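Long-range contacts in peptidase (Pseudomonas aeruginosa, PDB 5LOX), which is probably an Ntn-family peptidase, an ancestral relative of the proteasome beta subunit, and assembles into a helical complex: residues A5-V13 with L159-L169; T54-R65 with L85-R96. The protein carries 3 engineered substitutions. All blocks are in the same frame, centred on the assembly; numbering follows the deposited sequence.

Interaction 1: residues A5-V13 with L159-L169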
loop_
_atom_site.group_PDB
_atom_site.type_symbol
_atom_site.label_atom_id
_atom_site.label_comp_id
_atom_site.label_asym_id
_atom_site.label_seq_id
_atom_site.Cartn_x
_atom_site.Cartn_y
_atom_site.Cartn_z
ATOM N N ALA A 5 -0.659 8.402 110.589
ATOM C CA ALA A 5 -0.872 8.332 112.031
ATOM C C ALA A 5 0.456 8.472 112.733
ATOM O O ALA A 5 1.478 8.025 112.211
ATOM C CB ALA A 5 -1.500 7.021 112.400
HETATM N N MSE A 6 0.436 9.148 113.872
HETATM C CA MSE A 6 1.629 9.417 114.608
HETATM C C MSE A 6 1.416 9.046 116.017
HETATM O O MSE A 6 0.387 9.338 116.595
HETATM C CB MSE A 6 1.911 10.906 114.568
HETATM C CG MSE A 6 2.213 11.302 113.135
HETATM SE SE MSE A 6 1.551 13.106 112.812
HETATM C CE MSE A 6 1.839 13.232 110.894
ATOM N N HIS A 7 2.435 8.439 116.611
ATOM C CA HIS A 7 2.438 8.119 118.037
ATOM C C HIS A 7 3.613 8.840 118.684
ATOM O O HIS A 7 4.785 8.504 118.435
ATOM C CB HIS A 7 2.542 6.615 118.251
ATOM C CG HIS A 7 2.706 6.196 119.688
ATOM N ND1 HIS A 7 2.268 6.958 120.753
ATOM C CD2 HIS A 7 3.249 5.077 120.224
ATOM C CE1 HIS A 7 2.540 6.330 121.881
ATOM N NE2 HIS A 7 3.122 5.186 121.584
ATOM N N LEU A 8 3.249 9.842 119.496
ATOM C CA LEU A 8 4.175 10.801 120.071
ATOM C C LEU A 8 4.113 10.775 121.576
ATOM O O LEU A 8 3.203 10.186 122.175
ATOM C CB LEU A 8 3.815 12.200 119.572
ATOM C CG LEU A 8 3.647 12.321 118.058
ATOM C CD1 LEU A 8 2.968 13.613 117.707
ATOM C CD2 LEU A 8 5.002 12.252 117.368
ATOM N N ALA A 9 5.078 11.453 122.179
ATOM C CA ALA A 9 5.179 11.495 123.618
ATOM C C ALA A 9 3.848 11.897 124.230
ATOM O O ALA A 9 3.413 11.263 125.190
ATOM C CB ALA A 9 6.282 12.442 124.052
ATOM N N ASP A 10 3.190 12.917 123.671
ATOM C CA ASP A 10 1.954 13.436 124.287
ATOM C C ASP A 10 0.660 12.760 123.836
ATOM O O ASP A 10 -0.392 13.061 124.357
ATOM C CB ASP A 10 1.835 14.955 124.068
ATOM C CG ASP A 10 2.866 15.761 124.861
ATOM O OD1 ASP A 10 3.232 15.364 125.989
ATOM O OD2 ASP A 10 3.299 16.819 124.340
ATOM N N GLY A 11 0.725 11.853 122.883
ATOM C CA GLY A 11 -0.467 11.118 122.462
ATOM C C GLY A 11 -0.432 10.613 121.022
ATOM O O GLY A 11 0.632 10.329 120.482
ATOM N N LEU A 12 -1.587 10.635 120.371
ATOM C CA LEU A 12 -1.721 10.201 119.006
ATOM C C LEU A 12 -2.364 11.272 118.138
ATOM O O LEU A 12 -3.187 12.061 118.594
ATOM C CB LEU A 12 -2.620 8.984 118.971
ATOM C CG LEU A 12 -2.149 7.793 119.794
ATOM C CD1 LEU A 12 -3.290 6.841 120.081
ATOM C CD2 LEU A 12 -1.040 7.082 119.035
ATOM N N VAL A 13 -1.993 11.285 116.870
ATOM C CA VAL A 13 -2.613 12.162 115.884
ATOM C C VAL A 13 -2.918 11.325 114.664
ATOM O O VAL A 13 -2.033 10.613 114.168
ATOM C CB VAL A 13 -1.676 13.311 115.479
ATOM C CG1 VAL A 13 -2.311 14.175 114.406
ATOM C CG2 VAL A 13 -1.338 14.168 116.684
ATOM N N LEU A 159 9.342 15.650 111.948
ATOM C CA LEU A 159 8.635 14.937 112.988
ATOM C C LEU A 159 9.566 14.072 113.814
ATOM O O LEU A 159 10.430 13.385 113.267
ATOM C CB LEU A 159 7.564 14.080 112.343
ATOM C CG LEU A 159 6.473 13.732 113.316
ATOM C CD1 LEU A 159 5.629 14.949 113.603
ATOM C CD2 LEU A 159 5.607 12.661 112.706
ATOM N N THR A 160 9.387 14.093 115.124
ATOM C CA THR A 160 10.058 13.157 116.035
ATOM C C THR A 160 9.118 12.809 117.188
ATOM O O THR A 160 8.086 13.411 117.350
ATOM C CB THR A 160 11.319 13.744 116.687
ATOM O OG1 THR A 160 10.942 14.552 117.799
ATOM C CG2 THR A 160 12.134 14.559 115.695
ATOM N N PHE A 161 9.485 11.816 117.982
ATOM C CA PHE A 161 8.630 11.347 119.065
ATOM C C PHE A 161 8.206 12.486 119.965
ATOM O O PHE A 161 7.094 12.489 120.485
ATOM C CB PHE A 161 9.357 10.278 119.887
ATOM C CG PHE A 161 8.479 9.595 120.883
ATOM C CD1 PHE A 161 7.359 8.879 120.470
ATOM C CD2 PHE A 161 8.748 9.676 122.236
ATOM C CE1 PHE A 161 6.532 8.251 121.399
ATOM C CE2 PHE A 161 7.916 9.062 123.164
ATOM C CZ PHE A 161 6.811 8.343 122.742
ATOM N N ASP A 162 9.116 13.436 120.167
ATOM C CA ASP A 162 8.886 14.559 121.085
ATOM C C ASP A 162 8.128 15.730 120.485
ATOM O O ASP A 162 7.844 16.687 121.186
ATOM C CB ASP A 162 10.225 15.028 121.645
ATOM C CG ASP A 162 10.864 13.995 122.561
ATOM O OD1 ASP A 162 10.161 13.427 123.425
ATOM O OD2 ASP A 162 12.065 13.705 122.367
ATOM N N THR A 163 7.838 15.700 119.189
ATOM C CA THR A 163 7.084 16.776 118.574
ATOM C C THR A 163 5.748 16.879 119.289
ATOM O O THR A 163 5.090 15.870 119.501
ATOM C CB THR A 163 6.847 16.529 117.068
ATOM O OG1 THR A 163 8.100 16.464 116.365
ATOM C CG2 THR A 163 6.017 17.647 116.457
ATOM N N PRO A 164 5.341 18.089 119.702
ATOM C CA PRO A 164 4.022 18.226 120.336
ATOM C C PRO A 164 2.894 17.958 119.359
ATOM O O PRO A 164 3.085 18.115 118.160
ATOM C CB PRO A 164 3.993 19.689 120.801
ATOM C CG PRO A 164 5.427 20.112 120.860
ATOM C CD PRO A 164 6.132 19.327 119.801
ATOM N N LEU A 165 1.708 17.675 119.879
ATOM C CA LEU A 165 0.569 17.302 119.028
ATOM C C LEU A 165 0.135 18.402 118.052
ATOM O O LEU A 165 0.084 18.163 116.858
ATOM C CB LEU A 165 -0.619 16.872 119.864
ATOM C CG LEU A 165 -0.355 15.776 120.903
ATOM C CD1 LEU A 165 -1.602 15.536 121.727
ATOM C CD2 LEU A 165 0.083 14.496 120.263
ATOM N N GLU A 166 -0.070 19.637 118.539
ATOM C CA GLU A 166 -0.463 20.737 117.638
ATOM C C GLU A 166 0.536 20.847 116.442
ATOM O O GLU A 166 0.117 21.040 115.320
ATOM C CB GLU A 166 -0.672 22.080 118.378
ATOM N N GLN A 167 1.840 20.682 116.681
ATOM C CA GLN A 167 2.813 20.823 115.604
ATOM C C GLN A 167 2.821 19.647 114.692
ATOM O O GLN A 167 3.110 19.779 113.513
ATOM C CB GLN A 167 4.212 21.059 116.153
ATOM C CG GLN A 167 4.255 22.360 116.924
ATOM C CD GLN A 167 5.599 22.652 117.534
ATOM O OE1 GLN A 167 6.634 22.179 117.049
ATOM N NE2 GLN A 167 5.596 23.439 118.615
ATOM N N ALA A 168 2.602 18.474 115.250
ATOM C CA ALA A 168 2.537 17.274 114.434
ATOM C C ALA A 168 1.371 17.373 113.481
ATOM O O ALA A 168 1.478 17.032 112.320
ATOM C CB ALA A 168 2.388 16.048 115.319
ATOM N N LEU A 169 0.241 17.821 113.995
ATOM C CA LEU A 169 -0.947 17.948 113.178
ATOM C C LEU A 169 -0.690 18.901 112.024
ATOM O O LEU A 169 -1.066 18.656 110.893
ATOM C CB LEU A 169 -2.090 18.493 114.028
ATOM C CG LEU A 169 -3.402 18.709 113.284
ATOM C CD1 LEU A 169 -3.875 17.409 112.690
ATOM C CD2 LEU A 169 -4.455 19.258 114.226
#
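The ring of Phe161 lies across the backbone at the tip of the hairpin made by strands 2-8 and 11-21. A chi1 of -171° sets CG opposite the backbone N and lays the ring over the turn: Ala9 N sits 3.5 Å above the ring plane of Phe161, over its centre, while His7 O comes to the ring edge, 3.3 Å from Phe161 CD1. CE1 on the same side of the ring comes over the face of the His7 imidazole, a T-shaped pair with planes at 83°. The Phe161 carbonyl faces the hairpin and takes the N-H of Ala9 in a nearly straight bond, N to O 2.8 Å.

Leu8 points its two methyls into the bend formed by 159-169: CD2 rests on Thr160 O, and CD1 meets Ala168 CB at 3.5 Å. Leu165 reaches across the other strand, its CD2 lying 3.9 Å from Val13 CG2, with the two side chains running past each other in opposite directions. Met6 CG meets Leu159 CD2 at 3.7 Å, and its selenium lies against Ala168 CB. Val194 of the neighbouring strand 190-196 also touches Leu165. Such helix-on-sheet packing builds one outer layer of the alpha-beta-beta-alpha sandwich of Ntn hydrolases and proteasome subunits.

Interaction 2: residues T54-R65 with L85-R96; sequences TSQSVINLLQQR and LVAETTREVMAR. Engineered in segment 85-96: Met94 (natural residue Leu).
Arg65 and Glu92 join helices 52-66 and 79-97, the helix pair packed on one sheet of the proteasome-type sandwich, through an end-on, two-pronged salt bridge. NH1 of Arg65 gives to OE1 of Glu92 at 3.0 Å and NH2 to OE2 at 2.9 Å, each oxygen using its syn lone pair. Guanidinium and carboxylate are nearly coplanar, 3° apart, and the paired bonds fix the rotation of both groups. Leu61 CB lies over one face of the guanidinium.

Inside this bridge the helices, crossing at 123° with axes 9.2 Å apart, interlock knobs-into-holes. Val58 fits among Val86, Thr89, Thr90 and Val93, its CG2 3.7 Å from Thr90 CA. In return, Thr89 enters the hole of Val58, Leu61, Leu62 and Arg65, and Val93 that of Thr54, Ser57, Val58 and Leu61. Phe111 of strand 109-117 underlies Val58 and Thr90. At the far end, Ser57 OG and Arg96 NH2 both bond the hydroxyl of Tyr80 of a neighbouring subunit.

With OG1 beside its own backbone N (chi1 -45°), Thr89 turns that hydroxyl back to Leu85 O at 2.6 Å; Thr89 N bonds the same oxygen from the opposite face of the carbonyl plane.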
loop_
_atom_site.group_PDB
_atom_site.type_symbol
_atom_site.label_atom_id
_atom_site.label_comp_id
_atom_site.label_asym_id
_atom_site.label_seq_id
_atom_site.Cartn_x
_atom_site.Cartn_y
_atom_site.Cartn_z
ATOM N N THR A 54 -13.792 -4.258 100.624
ATOM C CA THR A 54 -13.189 -5.073 101.648
ATOM C C THR A 54 -13.131 -4.278 102.929
ATOM O O THR A 54 -13.570 -4.737 103.940
ATOM C CB THR A 54 -11.783 -5.522 101.222
ATOM O OG1 THR A 54 -11.862 -6.208 99.969
ATOM C CG2 THR A 54 -11.198 -6.442 102.267
ATOM N N SER A 55 -12.584 -3.076 102.869
ATOM C CA SER A 55 -12.414 -2.308 104.074
ATOM C C SER A 55 -13.762 -1.946 104.688
ATOM O O SER A 55 -13.929 -1.975 105.885
ATOM C CB SER A 55 -11.645 -1.047 103.804
ATOM O OG SER A 55 -12.536 -0.096 103.265
ATOM N N GLN A 56 -14.756 -1.640 103.870
ATOM C CA GLN A 56 -16.086 -1.399 104.412
ATOM C C GLN A 56 -16.629 -2.611 105.134
ATOM O O GLN A 56 -17.183 -2.507 106.203
ATOM C CB GLN A 56 -17.071 -1.054 103.322
ATOM C CG GLN A 56 -17.236 0.415 103.133
ATOM C CD GLN A 56 -18.463 0.714 102.304
ATOM O OE1 GLN A 56 -18.941 -0.130 101.529
ATOM N NE2 GLN A 56 -18.890 1.956 102.348
ATOM N N SER A 57 -16.518 -3.779 104.520
ATOM C CA SER A 57 -17.007 -4.977 105.180
ATOM C C SER A 57 -16.309 -5.167 106.535
ATOM O O SER A 57 -16.932 -5.568 107.490
ATOM C CB SER A 57 -16.853 -6.195 104.263
ATOM O OG SER A 57 -17.906 -6.187 103.316
ATOM N N VAL A 58 -15.005 -4.924 106.589
ATOM C CA VAL A 58 -14.268 -5.146 107.811
ATOM C C VAL A 58 -14.789 -4.229 108.880
ATOM O O VAL A 58 -15.123 -4.660 109.958
ATOM C CB VAL A 58 -12.774 -4.912 107.601
ATOM C CG1 VAL A 58 -12.074 -4.746 108.933
ATOM C CG2 VAL A 58 -12.162 -6.078 106.831
ATOM N N ILE A 59 -14.908 -2.953 108.552
ATOM C CA ILE A 59 -15.400 -1.955 109.509
ATOM C C ILE A 59 -16.833 -2.259 109.962
ATOM O O ILE A 59 -17.161 -2.204 111.124
ATOM C CB ILE A 59 -15.400 -0.584 108.868
ATOM C CG1 ILE A 59 -13.965 -0.161 108.609
ATOM C CG2 ILE A 59 -16.118 0.403 109.749
ATOM C CD1 ILE A 59 -13.234 0.382 109.812
ATOM N N ASN A 60 -17.672 -2.626 109.012
ATOM C CA ASN A 60 -19.024 -2.968 109.322
ATOM C C ASN A 60 -19.132 -4.127 110.293
ATOM O O ASN A 60 -19.953 -4.109 111.184
ATOM C CB ASN A 60 -19.795 -3.276 108.042
ATOM C CG ASN A 60 -20.935 -2.257 107.804
ATOM O OD1 ASN A 60 -20.731 -1.316 107.054
ATOM N ND2 ASN A 60 -22.117 -2.425 108.448
ATOM N N LEU A 61 -18.330 -5.158 110.100
ATOM C CA LEU A 61 -18.412 -6.302 110.984
ATOM C C LEU A 61 -17.942 -5.899 112.374
ATOM O O LEU A 61 -18.462 -6.374 113.366
ATOM C CB LEU A 61 -17.600 -7.495 110.441
ATOM C CG LEU A 61 -18.077 -8.140 109.131
ATOM C CD1 LEU A 61 -17.206 -9.345 108.851
ATOM C CD2 LEU A 61 -19.550 -8.533 109.119
ATOM N N LEU A 62 -16.888 -5.088 112.441
ATOM C CA LEU A 62 -16.361 -4.672 113.724
ATOM C C LEU A 62 -17.422 -3.910 114.489
ATOM O O LEU A 62 -17.546 -4.099 115.691
ATOM C CB LEU A 62 -15.117 -3.811 113.549
ATOM C CG LEU A 62 -13.858 -4.537 113.077
ATOM C CD1 LEU A 62 -12.805 -3.523 112.693
ATOM C CD2 LEU A 62 -13.301 -5.486 114.115
ATOM N N GLN A 63 -18.205 -3.090 113.797
ATOM C CA GLN A 63 -19.319 -2.361 114.441
ATOM C C GLN A 63 -20.445 -3.284 114.897
ATOM O O GLN A 63 -20.804 -3.249 116.040
ATOM C CB GLN A 63 -19.881 -1.299 113.520
ATOM C CG GLN A 63 -19.006 -0.056 113.417
ATOM C CD GLN A 63 -19.303 0.810 112.189
ATOM O OE1 GLN A 63 -20.043 0.408 111.283
ATOM N NE2 GLN A 63 -18.671 1.958 112.122
ATOM N N GLN A 64 -20.942 -4.159 114.019
ATOM C CA GLN A 64 -21.957 -5.122 114.401
ATOM C C GLN A 64 -21.535 -5.934 115.628
ATOM O O GLN A 64 -22.322 -6.140 116.550
ATOM C CB GLN A 64 -22.280 -6.079 113.252
ATOM C CG GLN A 64 -23.053 -5.446 112.109
ATOM C CD GLN A 64 -23.324 -6.418 110.950
ATOM O OE1 GLN A 64 -23.891 -7.492 111.139
ATOM N NE2 GLN A 64 -22.906 -6.035 109.741
ATOM N N ARG A 65 -20.295 -6.409 115.635
ATOM C CA ARG A 65 -19.811 -7.302 116.702
ATOM C C ARG A 65 -19.556 -6.622 118.047
ATOM O O ARG A 65 -19.465 -7.299 119.084
ATOM C CB ARG A 65 -18.545 -8.036 116.249
ATOM C CG ARG A 65 -18.876 -9.250 115.416
ATOM C CD ARG A 65 -17.695 -9.715 114.603
ATOM N NE ARG A 65 -18.152 -10.478 113.450
ATOM C CZ ARG A 65 -17.348 -11.043 112.559
ATOM N NH1 ARG A 65 -16.026 -10.945 112.670
ATOM N NH2 ARG A 65 -17.868 -11.705 111.552
ATOM N N LEU A 85 -7.275 -8.341 115.989
ATOM C CA LEU A 85 -8.680 -8.618 115.731
ATOM C C LEU A 85 -9.103 -8.040 114.391
ATOM O O LEU A 85 -9.782 -8.700 113.619
ATOM C CB LEU A 85 -9.566 -8.069 116.830
ATOM C CG LEU A 85 -11.063 -8.272 116.554
ATOM C CD1 LEU A 85 -11.442 -9.743 116.461
ATOM C CD2 LEU A 85 -11.896 -7.582 117.632
ATOM N N VAL A 86 -8.644 -6.831 114.099
ATOM C CA VAL A 86 -8.912 -6.242 112.807
ATOM C C VAL A 86 -8.374 -7.165 111.714
ATOM O O VAL A 86 -9.082 -7.498 110.780
ATOM C CB VAL A 86 -8.280 -4.846 112.690
ATOM C CG1 VAL A 86 -8.432 -4.301 111.278
ATOM C CG2 VAL A 86 -8.940 -3.909 113.669
ATOM N N ALA A 87 -7.112 -7.569 111.839
ATOM C CA ALA A 87 -6.488 -8.458 110.866
ATOM C C ALA A 87 -7.283 -9.752 110.707
ATOM O O ALA A 87 -7.569 -10.193 109.605
ATOM C CB ALA A 87 -5.055 -8.755 111.287
ATOM N N GLU A 88 -7.584 -10.375 111.839
ATOM C CA GLU A 88 -8.409 -11.581 111.893
ATOM C C GLU A 88 -9.682 -11.375 111.077
ATOM O O GLU A 88 -10.073 -12.215 110.276
ATOM C CB GLU A 88 -8.684 -11.911 113.383
ATOM C CG GLU A 88 -9.874 -12.809 113.708
ATOM C CD GLU A 88 -9.593 -14.273 113.453
ATOM O OE1 GLU A 88 -8.615 -14.584 112.704
ATOM O OE2 GLU A 88 -10.355 -15.110 113.989
ATOM N N THR A 89 -10.327 -10.237 111.287
ATOM C CA THR A 89 -11.593 -9.914 110.593
ATOM C C THR A 89 -11.380 -9.743 109.089
ATOM O O THR A 89 -12.139 -10.236 108.294
ATOM C CB THR A 89 -12.203 -8.608 111.127
ATOM O OG1 THR A 89 -12.150 -8.593 112.555
ATOM C CG2 THR A 89 -13.625 -8.463 110.664
ATOM N N THR A 90 -10.293 -9.074 108.722
ATOM C CA THR A 90 -9.921 -8.933 107.325
ATOM C C THR A 90 -9.833 -10.314 106.662
ATOM O O THR A 90 -10.423 -10.521 105.622
ATOM C CB THR A 90 -8.572 -8.182 107.168
ATOM O OG1 THR A 90 -8.598 -6.969 107.930
ATOM C CG2 THR A 90 -8.338 -7.846 105.744
ATOM N N ARG A 91 -9.080 -11.250 107.265
ATOM C CA ARG A 91 -8.926 -12.605 106.713
ATOM C C ARG A 91 -10.276 -13.205 106.412
ATOM O O ARG A 91 -10.484 -13.850 105.391
ATOM C CB ARG A 91 -8.170 -13.517 107.689
ATOM C CG ARG A 91 -6.664 -13.364 107.684
ATOM C CD ARG A 91 -5.962 -14.434 108.524
ATOM N NE ARG A 91 -6.033 -14.179 109.972
ATOM C CZ ARG A 91 -5.231 -13.352 110.649
ATOM N NH1 ARG A 91 -5.383 -13.224 111.959
ATOM N NH2 ARG A 91 -4.280 -12.629 110.033
ATOM N N GLU A 92 -11.174 -13.044 107.357
ATOM C CA GLU A 92 -12.502 -13.610 107.253
ATOM C C GLU A 92 -13.252 -13.057 106.053
ATOM O O GLU A 92 -13.902 -13.792 105.330
ATOM C CB GLU A 92 -13.269 -13.320 108.539
ATOM C CG GLU A 92 -14.605 -14.027 108.632
ATOM C CD GLU A 92 -15.499 -13.417 109.683
ATOM O OE1 GLU A 92 -14.946 -12.867 110.671
ATOM O OE2 GLU A 92 -16.733 -13.528 109.532
ATOM N N VAL A 93 -13.130 -11.760 105.831
ATOM C CA VAL A 93 -13.797 -11.106 104.694
ATOM C C VAL A 93 -13.215 -11.544 103.337
ATOM O O VAL A 93 -13.953 -11.791 102.391
ATOM C CB VAL A 93 -13.699 -9.571 104.796
ATOM C CG1 VAL A 93 -14.321 -8.915 103.578
ATOM C CG2 VAL A 93 -14.372 -9.070 106.056
HETATM N N MSE A 94 -11.889 -11.665 103.271
HETATM C CA MSE A 94 -11.198 -12.120 102.058
HETATM C C MSE A 94 -11.606 -13.525 101.681
HETATM O O MSE A 94 -11.662 -13.871 100.499
HETATM C CB MSE A 94 -9.678 -12.171 102.281
HETATM C CG MSE A 94 -9.053 -10.865 102.753
HETATM SE SE MSE A 94 -8.838 -9.721 101.210
HETATM C CE MSE A 94 -7.364 -8.735 102.076
ATOM N N ALA A 95 -11.752 -14.384 102.694
ATOM C CA ALA A 95 -12.121 -15.784 102.489
ATOM C C ALA A 95 -13.476 -15.901 101.802
ATOM O O ALA A 95 -13.637 -16.699 100.880
ATOM C CB ALA A 95 -12.129 -16.523 103.816
ATOM N N ARG A 96 -14.426 -15.080 102.225
ATOM C CA ARG A 96 -15.798 -15.158 101.724
ATOM C C ARG A 96 -15.973 -14.637 100.274
ATOM O O ARG A 96 -16.605 -15.311 99.447
ATOM C CB ARG A 96 -16.727 -14.436 102.710
ATOM C CG ARG A 96 -18.184 -14.307 102.281
ATOM C CD ARG A 96 -18.562 -12.857 102.037
ATOM N NE ARG A 96 -18.629 -12.103 103.280
ATOM C CZ ARG A 96 -18.550 -10.773 103.381
ATOM N NH1 ARG A 96 -18.388 -10.002 102.317
ATOM N NH2 ARG A 96 -18.608 -10.207 104.580
#

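From the N terminus, the chain runs at once through the hairpin of 5-13, whose partner arrives only with 159-169, so interaction 1 closes a loop of 145 residues. Interaction 2 is nested inside that loop: helix 52-66 follows strand 42-50, and helix 79-97 returns against it after a short connection, ahead of strand 109-117. The two contacts lie on opposite sides of the chain's centre, about 29 Å apart between centres and without touching. Interaction 1 ties the sheet containing the N-terminal strands to helix 165-182; interaction 2 joins the two helices that cover the other sheet. Between them they mark both helical layers of the sandwich.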